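Local atomic coordinates of terminal uridylyltransferase 1 (Trypanosoma brucei, PDB entry 5HZD), a protein that adds uridines from UTP to the 3' ends of guide RNAs, ribosomal RNAs and some messenger RNAs during mitochondrial RNA editing. Residues A[201-206]-A[263-268]; A[213-218]-A[256-261]. One frame throughout, in Å; residues are numbered along the deposited sequence.

Interaction 1: A[201-206]-A[263-268]; sequences FILNGP and ASLRTK
I202 and L203 pair with K268 and T267 where strand 198-203 meets strand 267-271, the outermost strand on this side of a four-stranded antiparallel sheet. I202 and K268 form the hydrogen-bonded pair: I202 N donates to K268 O at 2.8 Å, and K268 N donates in return to I202 O. L203 and T267 are the neighbouring non-hydrogen-bonded pair, and N204 N to R266 O (3.0 Å) closes the ladder just as the first strand ends.

The tight side is the face that carries L203 and T267. Their side chains run next to each other in the same direction, with L203 CG 3.7 Å from T267 CG2. L265 joins them from the loop: L203 CD2 meets L265 CD2, while the other branch, L265 CD1, rests 3.4 Å from G205 O, a buried carbonyl with no polar partner in the model. F201 turns its ring edge to T267 CB, and helix 209-223 lies against the same layer, with L215 and V219 on F201 and D211 on L265.

The other face is loose. I202 and K268 both start out on it, but their side chains diverge and end in exposed positions, so little beyond the backbone joins them.

Past the strand ends the N204 amide takes over the pairing. Its CG sits between the backbone N and the carbonyl carbon (chi1 69°), which swings the amide across to the other chain. There OD1 receives R266 N at 2.9 Å from well above the carbonyl plane, 53° out of it. ND2 reaches back along the loop, and S264 O lies 3.0 Å from it, in the amide plane, on a nearly straight bond of 168°.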
ATOM      1  N   PHE A 201     -16.581  30.370   9.790  1.00 18.63           N
ATOM      2  CA  PHE A 201     -17.193  30.015  11.056  1.00 18.66           C
ATOM      3  C   PHE A 201     -18.635  30.513  11.069  1.00 20.80           C
ATOM      4  O   PHE A 201     -18.866  31.709  10.919  1.00 22.27           O
ATOM      5  CB  PHE A 201     -16.424  30.687  12.187  1.00 20.54           C
ATOM      6  CG  PHE A 201     -15.008  30.210  12.327  1.00 18.43           C
ATOM      7  CD1 PHE A 201     -13.984  30.782  11.572  1.00 18.83           C
ATOM      8  CD2 PHE A 201     -14.690  29.208  13.246  1.00 20.31           C
ATOM      9  CE1 PHE A 201     -12.679  30.330  11.709  1.00 19.03           C
ATOM     10  CE2 PHE A 201     -13.387  28.769  13.399  1.00 19.90           C
ATOM     11  CZ  PHE A 201     -12.376  29.325  12.625  1.00 20.85           C
ATOM     12  N   ILE A 202     -19.615  29.623  11.283  1.00 20.66           N
ATOM     13  CA  ILE A 202     -20.995  30.055  11.479  1.00 19.62           C
ATOM     14  C   ILE A 202     -21.283  30.055  12.972  1.00 20.84           C
ATOM     15  O   ILE A 202     -21.065  29.036  13.636  1.00 21.21           O
ATOM     16  CB  ILE A 202     -21.992  29.090  10.799  1.00 23.08           C
ATOM     17  CG1 ILE A 202     -21.676  28.992   9.304  1.00 29.65           C
ATOM     18  CG2 ILE A 202     -23.420  29.512  11.050  1.00 24.46           C
ATOM     19  CD1 ILE A 202     -21.586  30.296   8.645  1.00 38.66           C
ATOM     20  N   LEU A 203     -21.753  31.182  13.485  1.00 20.91           N
ATOM     21  CA  LEU A 203     -22.044  31.306  14.910  1.00 20.69           C
ATOM     22  C   LEU A 203     -23.523  31.129  15.164  1.00 23.93           C
ATOM     23  O   LEU A 203     -24.353  31.450  14.303  1.00 26.24           O
ATOM     24  CB  LEU A 203     -21.612  32.692  15.423  1.00 21.19           C
ATOM     25  CG  LEU A 203     -20.104  32.929  15.583  1.00 22.07           C
ATOM     26  CD1 LEU A 203     -19.359  32.979  14.234  1.00 30.09           C
ATOM     27  CD2 LEU A 203     -19.893  34.212  16.375  1.00 22.25           C
ATOM     28  N   ASN A 204     -23.876  30.671  16.365  1.00 21.34           N
ATOM     29  CA  ASN A 204     -25.287  30.485  16.697  1.00 22.42           C
ATOM     30  C   ASN A 204     -26.041  31.737  17.159  1.00 22.95           C
ATOM     31  O   ASN A 204     -27.208  31.676  17.555  1.00 26.65           O
ATOM     32  CB  ASN A 204     -25.449  29.320  17.696  1.00 24.39           C
ATOM     33  CG  ASN A 204     -24.899  29.662  19.052  1.00 28.32           C
ATOM     34  OD1 ASN A 204     -24.178  30.652  19.197  1.00 23.97           O
ATOM     35  ND2 ASN A 204     -25.227  28.860  20.054  1.00 26.66           N
ATOM     36  N   GLY A 205     -25.376  32.892  17.112  1.00 22.63           N
ATOM     37  CA  GLY A 205     -25.996  34.158  17.426  1.00 23.40           C
ATOM     38  C   GLY A 205     -24.998  35.222  17.031  1.00 23.48           C
ATOM     39  O   GLY A 205     -23.919  34.896  16.562  1.00 23.24           O
ATOM     40  N   PRO A 206     -25.359  36.486  17.211  1.00 25.57           N
ATOM     41  CA  PRO A 206     -24.464  37.587  16.840  1.00 30.13           C
ATOM     42  C   PRO A 206     -23.337  37.742  17.864  1.00 25.67           C
ATOM     43  O   PRO A 206     -23.583  37.624  19.072  1.00 31.87           O
ATOM     44  CB  PRO A 206     -25.394  38.803  16.860  1.00 34.41           C
ATOM     45  CG  PRO A 206     -26.493  38.431  17.791  1.00 37.32           C
ATOM     46  CD  PRO A 206     -26.684  36.952  17.636  1.00 31.21           C
ATOM     47  N   ALA A 263     -22.182  34.304  26.775  1.00 24.52           N
ATOM     48  CA  ALA A 263     -22.648  33.011  27.225  1.00 24.27           C
ATOM     49  C   ALA A 263     -23.411  32.292  26.122  1.00 23.83           C
ATOM     50  O   ALA A 263     -24.315  32.875  25.498  1.00 27.33           O
ATOM     51  CB  ALA A 263     -23.529  33.191  28.431  1.00 25.35           C
ATOM     52  N   SER A 264     -23.059  31.024  25.941  1.00 23.21           N
ATOM     53  CA  SER A 264     -23.678  30.094  24.994  1.00 22.76           C
ATOM     54  C   SER A 264     -23.478  30.422  23.531  1.00 26.47           C
ATOM     55  O   SER A 264     -24.095  29.799  22.672  1.00 23.08           O
ATOM     56  CB  SER A 264     -25.159  29.908  25.274  1.00 24.20           C
ATOM     57  OG  SER A 264     -25.370  29.379  26.576  1.00 29.10           O
ATOM     58  N   LEU A 265     -22.617  31.390  23.240  1.00 22.43           N
ATOM     59  CA  LEU A 265     -22.254  31.622  21.845  1.00 22.07           C
ATOM     60  C   LEU A 265     -21.287  30.553  21.373  1.00 22.43           C
ATOM     61  O   LEU A 265     -20.239  30.324  21.987  1.00 21.13           O
ATOM     62  CB  LEU A 265     -21.651  33.015  21.695  1.00 22.47           C
ATOM     63  CG  LEU A 265     -21.340  33.487  20.268  1.00 25.95           C
ATOM     64  CD1 LEU A 265     -22.656  33.664  19.493  1.00 25.78           C
ATOM     65  CD2 LEU A 265     -20.639  34.820  20.381  1.00 22.68           C
ATOM     66  N   ARG A 266     -21.616  29.902  20.263  1.00 20.90           N
ATOM     67  CA  ARG A 266     -20.849  28.755  19.793  1.00 20.20           C
ATOM     68  C   ARG A 266     -20.598  28.908  18.304  1.00 21.43           C
ATOM     69  O   ARG A 266     -21.333  29.647  17.631  1.00 21.00           O
ATOM     70  CB  ARG A 266     -21.636  27.455  20.001  1.00 22.65           C
ATOM     71  CG  ARG A 266     -22.006  27.201  21.444  1.00 28.89           C
ATOM     72  CD  ARG A 266     -20.818  26.665  22.238  1.00 32.24           C
ATOM     73  NE  ARG A 266     -21.231  26.451  23.626  1.00 35.62           N
ATOM     74  CZ  ARG A 266     -21.069  27.341  24.600  1.00 33.55           C
ATOM     75  NH1 ARG A 266     -20.472  28.508  24.357  1.00 30.75           N
ATOM     76  NH2 ARG A 266     -21.498  27.061  25.822  1.00 28.83           N
ATOM     77  N   THR A 267     -19.591  28.207  17.816  1.00 20.52           N
ATOM     78  CA  THR A 267     -19.236  28.211  16.394  1.00 18.98           C
ATOM     79  C   THR A 267     -19.228  26.827  15.789  1.00 19.97           C
ATOM     80  O   THR A 267     -19.014  25.823  16.480  1.00 22.35           O
ATOM     81  CB  THR A 267     -17.830  28.809  16.134  1.00 27.34           C
ATOM     82  OG1 THR A 267     -16.825  28.014  16.787  1.00 25.39           O
ATOM     83  CG2 THR A 267     -17.731  30.227  16.629  1.00 30.70           C
ATOM     84  N   LYS A 268     -19.467  26.765  14.481  1.00 18.27           N
ATOM     85  CA  LYS A 268     -19.163  25.572  13.698  1.00 17.84           C
ATOM     86  C   LYS A 268     -18.307  26.059  12.543  1.00 18.47           C
ATOM     87  O   LYS A 268     -18.429  27.227  12.146  1.00 22.87           O
ATOM     88  CB  LYS A 268     -20.442  24.968  13.144  1.00 23.44           C
ATOM     89  CG  LYS A 268     -21.408  24.453  14.208  1.00 30.48           C
ATOM     90  CD  LYS A 268     -22.657  23.854  13.550  1.00 36.86           C
ATOM     91  CE  LYS A 268     -23.175  22.657  14.338  1.00 43.80           C
ATOM     92  NZ  LYS A 268     -23.430  23.019  15.753  1.00 45.03           N
TER

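Interaction 2: A[213-218]-A[256-261]; sequences LLLEGS and CSPALA
Helix 209-223 packs on one side against the antiparallel sheet of this small domain, and its flank is bordered by the extended loop that leads from helix 247-254 to the edge strand 267-271. L214, L215 and S218, spaced along one side of the helix, meet that loop by apolar contacts and through water.

The apolar part falls to three leucines. L260 lays its CD2 branch on the helix at L215 N, 3.7 Å away, touching L214 CB and L215 CB. L214 CD1 lies over the A259-A261 backbone and reaches A261 CB at 3.9 Å. L215 has CG anti to its own N (chi1 178°), which lays CD1 alongside the proline ring, 3.6 Å from P258 CG; L215 is buried, and W233 and M240 of the sheet also touch it.

Around S218 the character changes. C256 SG packs against S218 CB, but S218 is modelled in two conformers, so the share of its hydroxyl in the water links is doubtful. One water donates to S257 O at 2.9 Å, and its link to the helix depends on the S218 conformer. The other is a firm bridge: it donates to the helix carbonyl L214 O, which already accepts the helix bond from S218 N, and accepts a hydrogen bond from A259 N at 2.7 Å.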
ATOM      1  N   LEU A 213     -13.135  39.790  18.429  1.00 23.73           N
ATOM      2  CA  LEU A 213     -11.691  39.827  18.679  1.00 23.73           C
ATOM      3  C   LEU A 213     -11.183  38.520  19.263  1.00 23.10           C
ATOM      4  O   LEU A 213     -10.061  38.089  18.961  1.00 24.85           O
ATOM      5  CB  LEU A 213     -11.307  41.008  19.581  1.00 24.58           C
ATOM      6  CG  LEU A 213     -11.474  42.387  18.939  1.00 31.60           C
ATOM      7  CD1 LEU A 213     -11.237  43.460  19.987  1.00 37.07           C
ATOM      8  CD2 LEU A 213     -10.511  42.561  17.785  1.00 31.33           C
ATOM      9  N   LEU A 214     -12.009  37.863  20.066  1.00 22.95           N
ATOM     10  CA  LEU A 214     -11.618  36.590  20.653  1.00 22.41           C
ATOM     11  C   LEU A 214     -11.551  35.511  19.588  1.00 21.69           C
ATOM     12  O   LEU A 214     -10.616  34.705  19.578  1.00 21.78           O
ATOM     13  CB  LEU A 214     -12.568  36.190  21.805  1.00 22.54           C
ATOM     14  CG  LEU A 214     -12.351  36.992  23.092  1.00 24.10           C
ATOM     15  CD1 LEU A 214     -13.479  36.769  24.128  1.00 24.40           C
ATOM     16  CD2 LEU A 214     -11.006  36.637  23.689  1.00 30.05           C
ATOM     17  N   LEU A 215     -12.530  35.464  18.684  1.00 21.46           N
ATOM     18  CA  LEU A 215     -12.503  34.435  17.645  1.00 20.75           C
ATOM     19  C   LEU A 215     -11.302  34.644  16.732  1.00 20.62           C
ATOM     20  O   LEU A 215     -10.589  33.690  16.388  1.00 20.06           O
ATOM     21  CB  LEU A 215     -13.804  34.430  16.834  1.00 20.72           C
ATOM     22  CG  LEU A 215     -13.913  33.431  15.677  1.00 22.90           C
ATOM     23  CD1 LEU A 215     -13.580  31.995  16.132  1.00 25.17           C
ATOM     24  CD2 LEU A 215     -15.274  33.472  14.962  1.00 23.50           C
ATOM     25  N   GLU A 216     -11.084  35.888  16.314  1.00 21.16           N
ATOM     26  CA  GLU A 216      -9.941  36.169  15.438  1.00 21.13           C
ATOM     27  C   GLU A 216      -8.635  35.811  16.138  1.00 21.04           C
ATOM     28  O   GLU A 216      -7.699  35.271  15.507  1.00 21.19           O
ATOM     29  CB  GLU A 216      -9.930  37.643  15.040  1.00 23.97           C
ATOM     30  CG  GLU A 216     -11.095  38.052  14.166  1.00 29.31           C
ATOM     31  CD  GLU A 216     -11.127  39.544  13.907  1.00 36.75           C
ATOM     32  OE1 GLU A 216     -10.032  40.135  13.740  1.00 37.74           O
ATOM     33  OE2 GLU A 216     -12.240  40.113  13.878  1.00 34.06           O
ATOM     34  N   GLY A 217      -8.581  36.106  17.431  1.00 21.43           N
ATOM     35  CA  GLY A 217      -7.437  35.778  18.266  1.00 25.78           C
ATOM     36  C   GLY A 217      -7.165  34.288  18.304  1.00 25.33           C
ATOM     37  O   GLY A 217      -6.011  33.865  18.227  1.00 27.82           O
ATOM     38  N   SER A 218      -8.223  33.490  18.445  1.00 21.57           N
ATOM     39  CA  SER A 218      -8.096  32.035  18.454  0.51 22.13           C
ATOM     40  C   SER A 218      -7.516  31.523  17.152  1.00 23.93           C
ATOM     41  O   SER A 218      -6.663  30.612  17.141  1.00 24.00           O
ATOM     42  CB  SER A 218      -9.460  31.385  18.693  0.51 21.60           C
ATOM     43  OG  SER A 218      -9.846  31.536  20.043  0.51 21.44           O
ATOM     44  N   CYS A 256      -9.039  25.173  15.691  1.00 23.89           N
ATOM     45  CA  CYS A 256      -8.890  25.988  16.899  1.00 25.76           C
ATOM     46  C   CYS A 256     -10.096  25.776  17.809  1.00 25.40           C
ATOM     47  O   CYS A 256     -11.142  25.277  17.386  1.00 23.02           O
ATOM     48  CB  CYS A 256      -8.679  27.479  16.580  1.00 23.29           C
ATOM     49  SG  CYS A 256     -10.187  28.376  16.163  1.00 24.09           S
ATOM     50  N   SER A 257      -9.948  26.112  19.080  1.00 26.67           N
ATOM     51  CA  SER A 257     -11.098  26.020  19.957  1.00 29.03           C
ATOM     52  C   SER A 257     -11.400  27.388  20.544  1.00 27.66           C
ATOM     53  O   SER A 257     -10.815  27.793  21.558  1.00 28.32           O
ATOM     54  CB  SER A 257     -10.911  24.944  21.033  1.00 40.65           C
ATOM     55  OG  SER A 257      -9.557  24.848  21.425  1.00 49.49           O
ATOM     56  N   PRO A 258     -12.331  28.117  19.907  1.00 27.45           N
ATOM     57  CA  PRO A 258     -12.642  29.479  20.362  1.00 26.85           C
ATOM     58  C   PRO A 258     -13.215  29.501  21.773  1.00 28.23           C
ATOM     59  O   PRO A 258     -13.945  28.599  22.153  1.00 30.97           O
ATOM     60  CB  PRO A 258     -13.706  29.947  19.361  1.00 32.17           C
ATOM     61  CG  PRO A 258     -13.589  29.002  18.181  1.00 31.19           C
ATOM     62  CD  PRO A 258     -13.169  27.696  18.770  1.00 29.27           C
ATOM     63  N   ALA A 259     -12.866  30.519  22.543  1.00 24.13           N
ATOM     64  CA  ALA A 259     -13.439  30.726  23.860  1.00 27.23           C
ATOM     65  C   ALA A 259     -14.044  32.108  23.842  1.00 30.51           C
ATOM     66  O   ALA A 259     -13.388  33.094  24.190  1.00 35.26           O
ATOM     67  CB  ALA A 259     -12.376  30.637  24.949  1.00 29.67           C
ATOM     68  N   LEU A 260     -15.298  32.189  23.426  1.00 27.85           N
ATOM     69  CA  LEU A 260     -15.912  33.480  23.256  1.00 25.88           C
ATOM     70  C   LEU A 260     -16.462  33.922  24.601  1.00 33.21           C
ATOM     71  O   LEU A 260     -16.656  33.109  25.511  1.00 36.55           O
ATOM     72  CB  LEU A 260     -16.992  33.413  22.174  1.00 23.14           C
ATOM     73  CG  LEU A 260     -16.457  32.853  20.846  1.00 22.65           C
ATOM     74  CD1 LEU A 260     -17.557  32.900  19.803  1.00 25.86           C
ATOM     75  CD2 LEU A 260     -15.200  33.554  20.346  1.00 21.98           C
ATOM     76  N   ALA A 261     -16.682  35.217  24.727  1.00 23.27           N
ATOM     77  CA  ALA A 261     -17.134  35.805  25.993  1.00 24.84           C
ATOM     78  C   ALA A 261     -18.636  35.583  26.235  1.00 28.77           C
ATOM     79  O   ALA A 261     -19.021  35.194  27.343  1.00 30.02           O
ATOM     80  CB  ALA A 261     -16.790  37.278  26.031  1.00 25.69           C
TER
HETATM   81  O   HOH W   1     -11.363  32.555  21.701  1.00 40.52           O
HETATM   82  O   HOH W   2      -8.678  29.747  21.577  1.00 43.05           O

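Interaction 2 is nested within the chain loop that interaction 1 closes: strand 198-203 is followed by helix 209-223, and the loop 256-261 runs on into strand 267-271. The two centres are about 11 Å apart and share one packed layer between helix and sheet. L260 CD1 lies 3.7 Å from L265 CD2, P258 CG the same distance from T267 OG1, and F201 CB 4.1 Å from L215 CD2. Thus L260 and L215 each serve both contacts. Their centres lie about 42 and 40 Å from the centre of the chain, away from the annotated UTP, catalytic metal and zinc sites, in a peripheral domain.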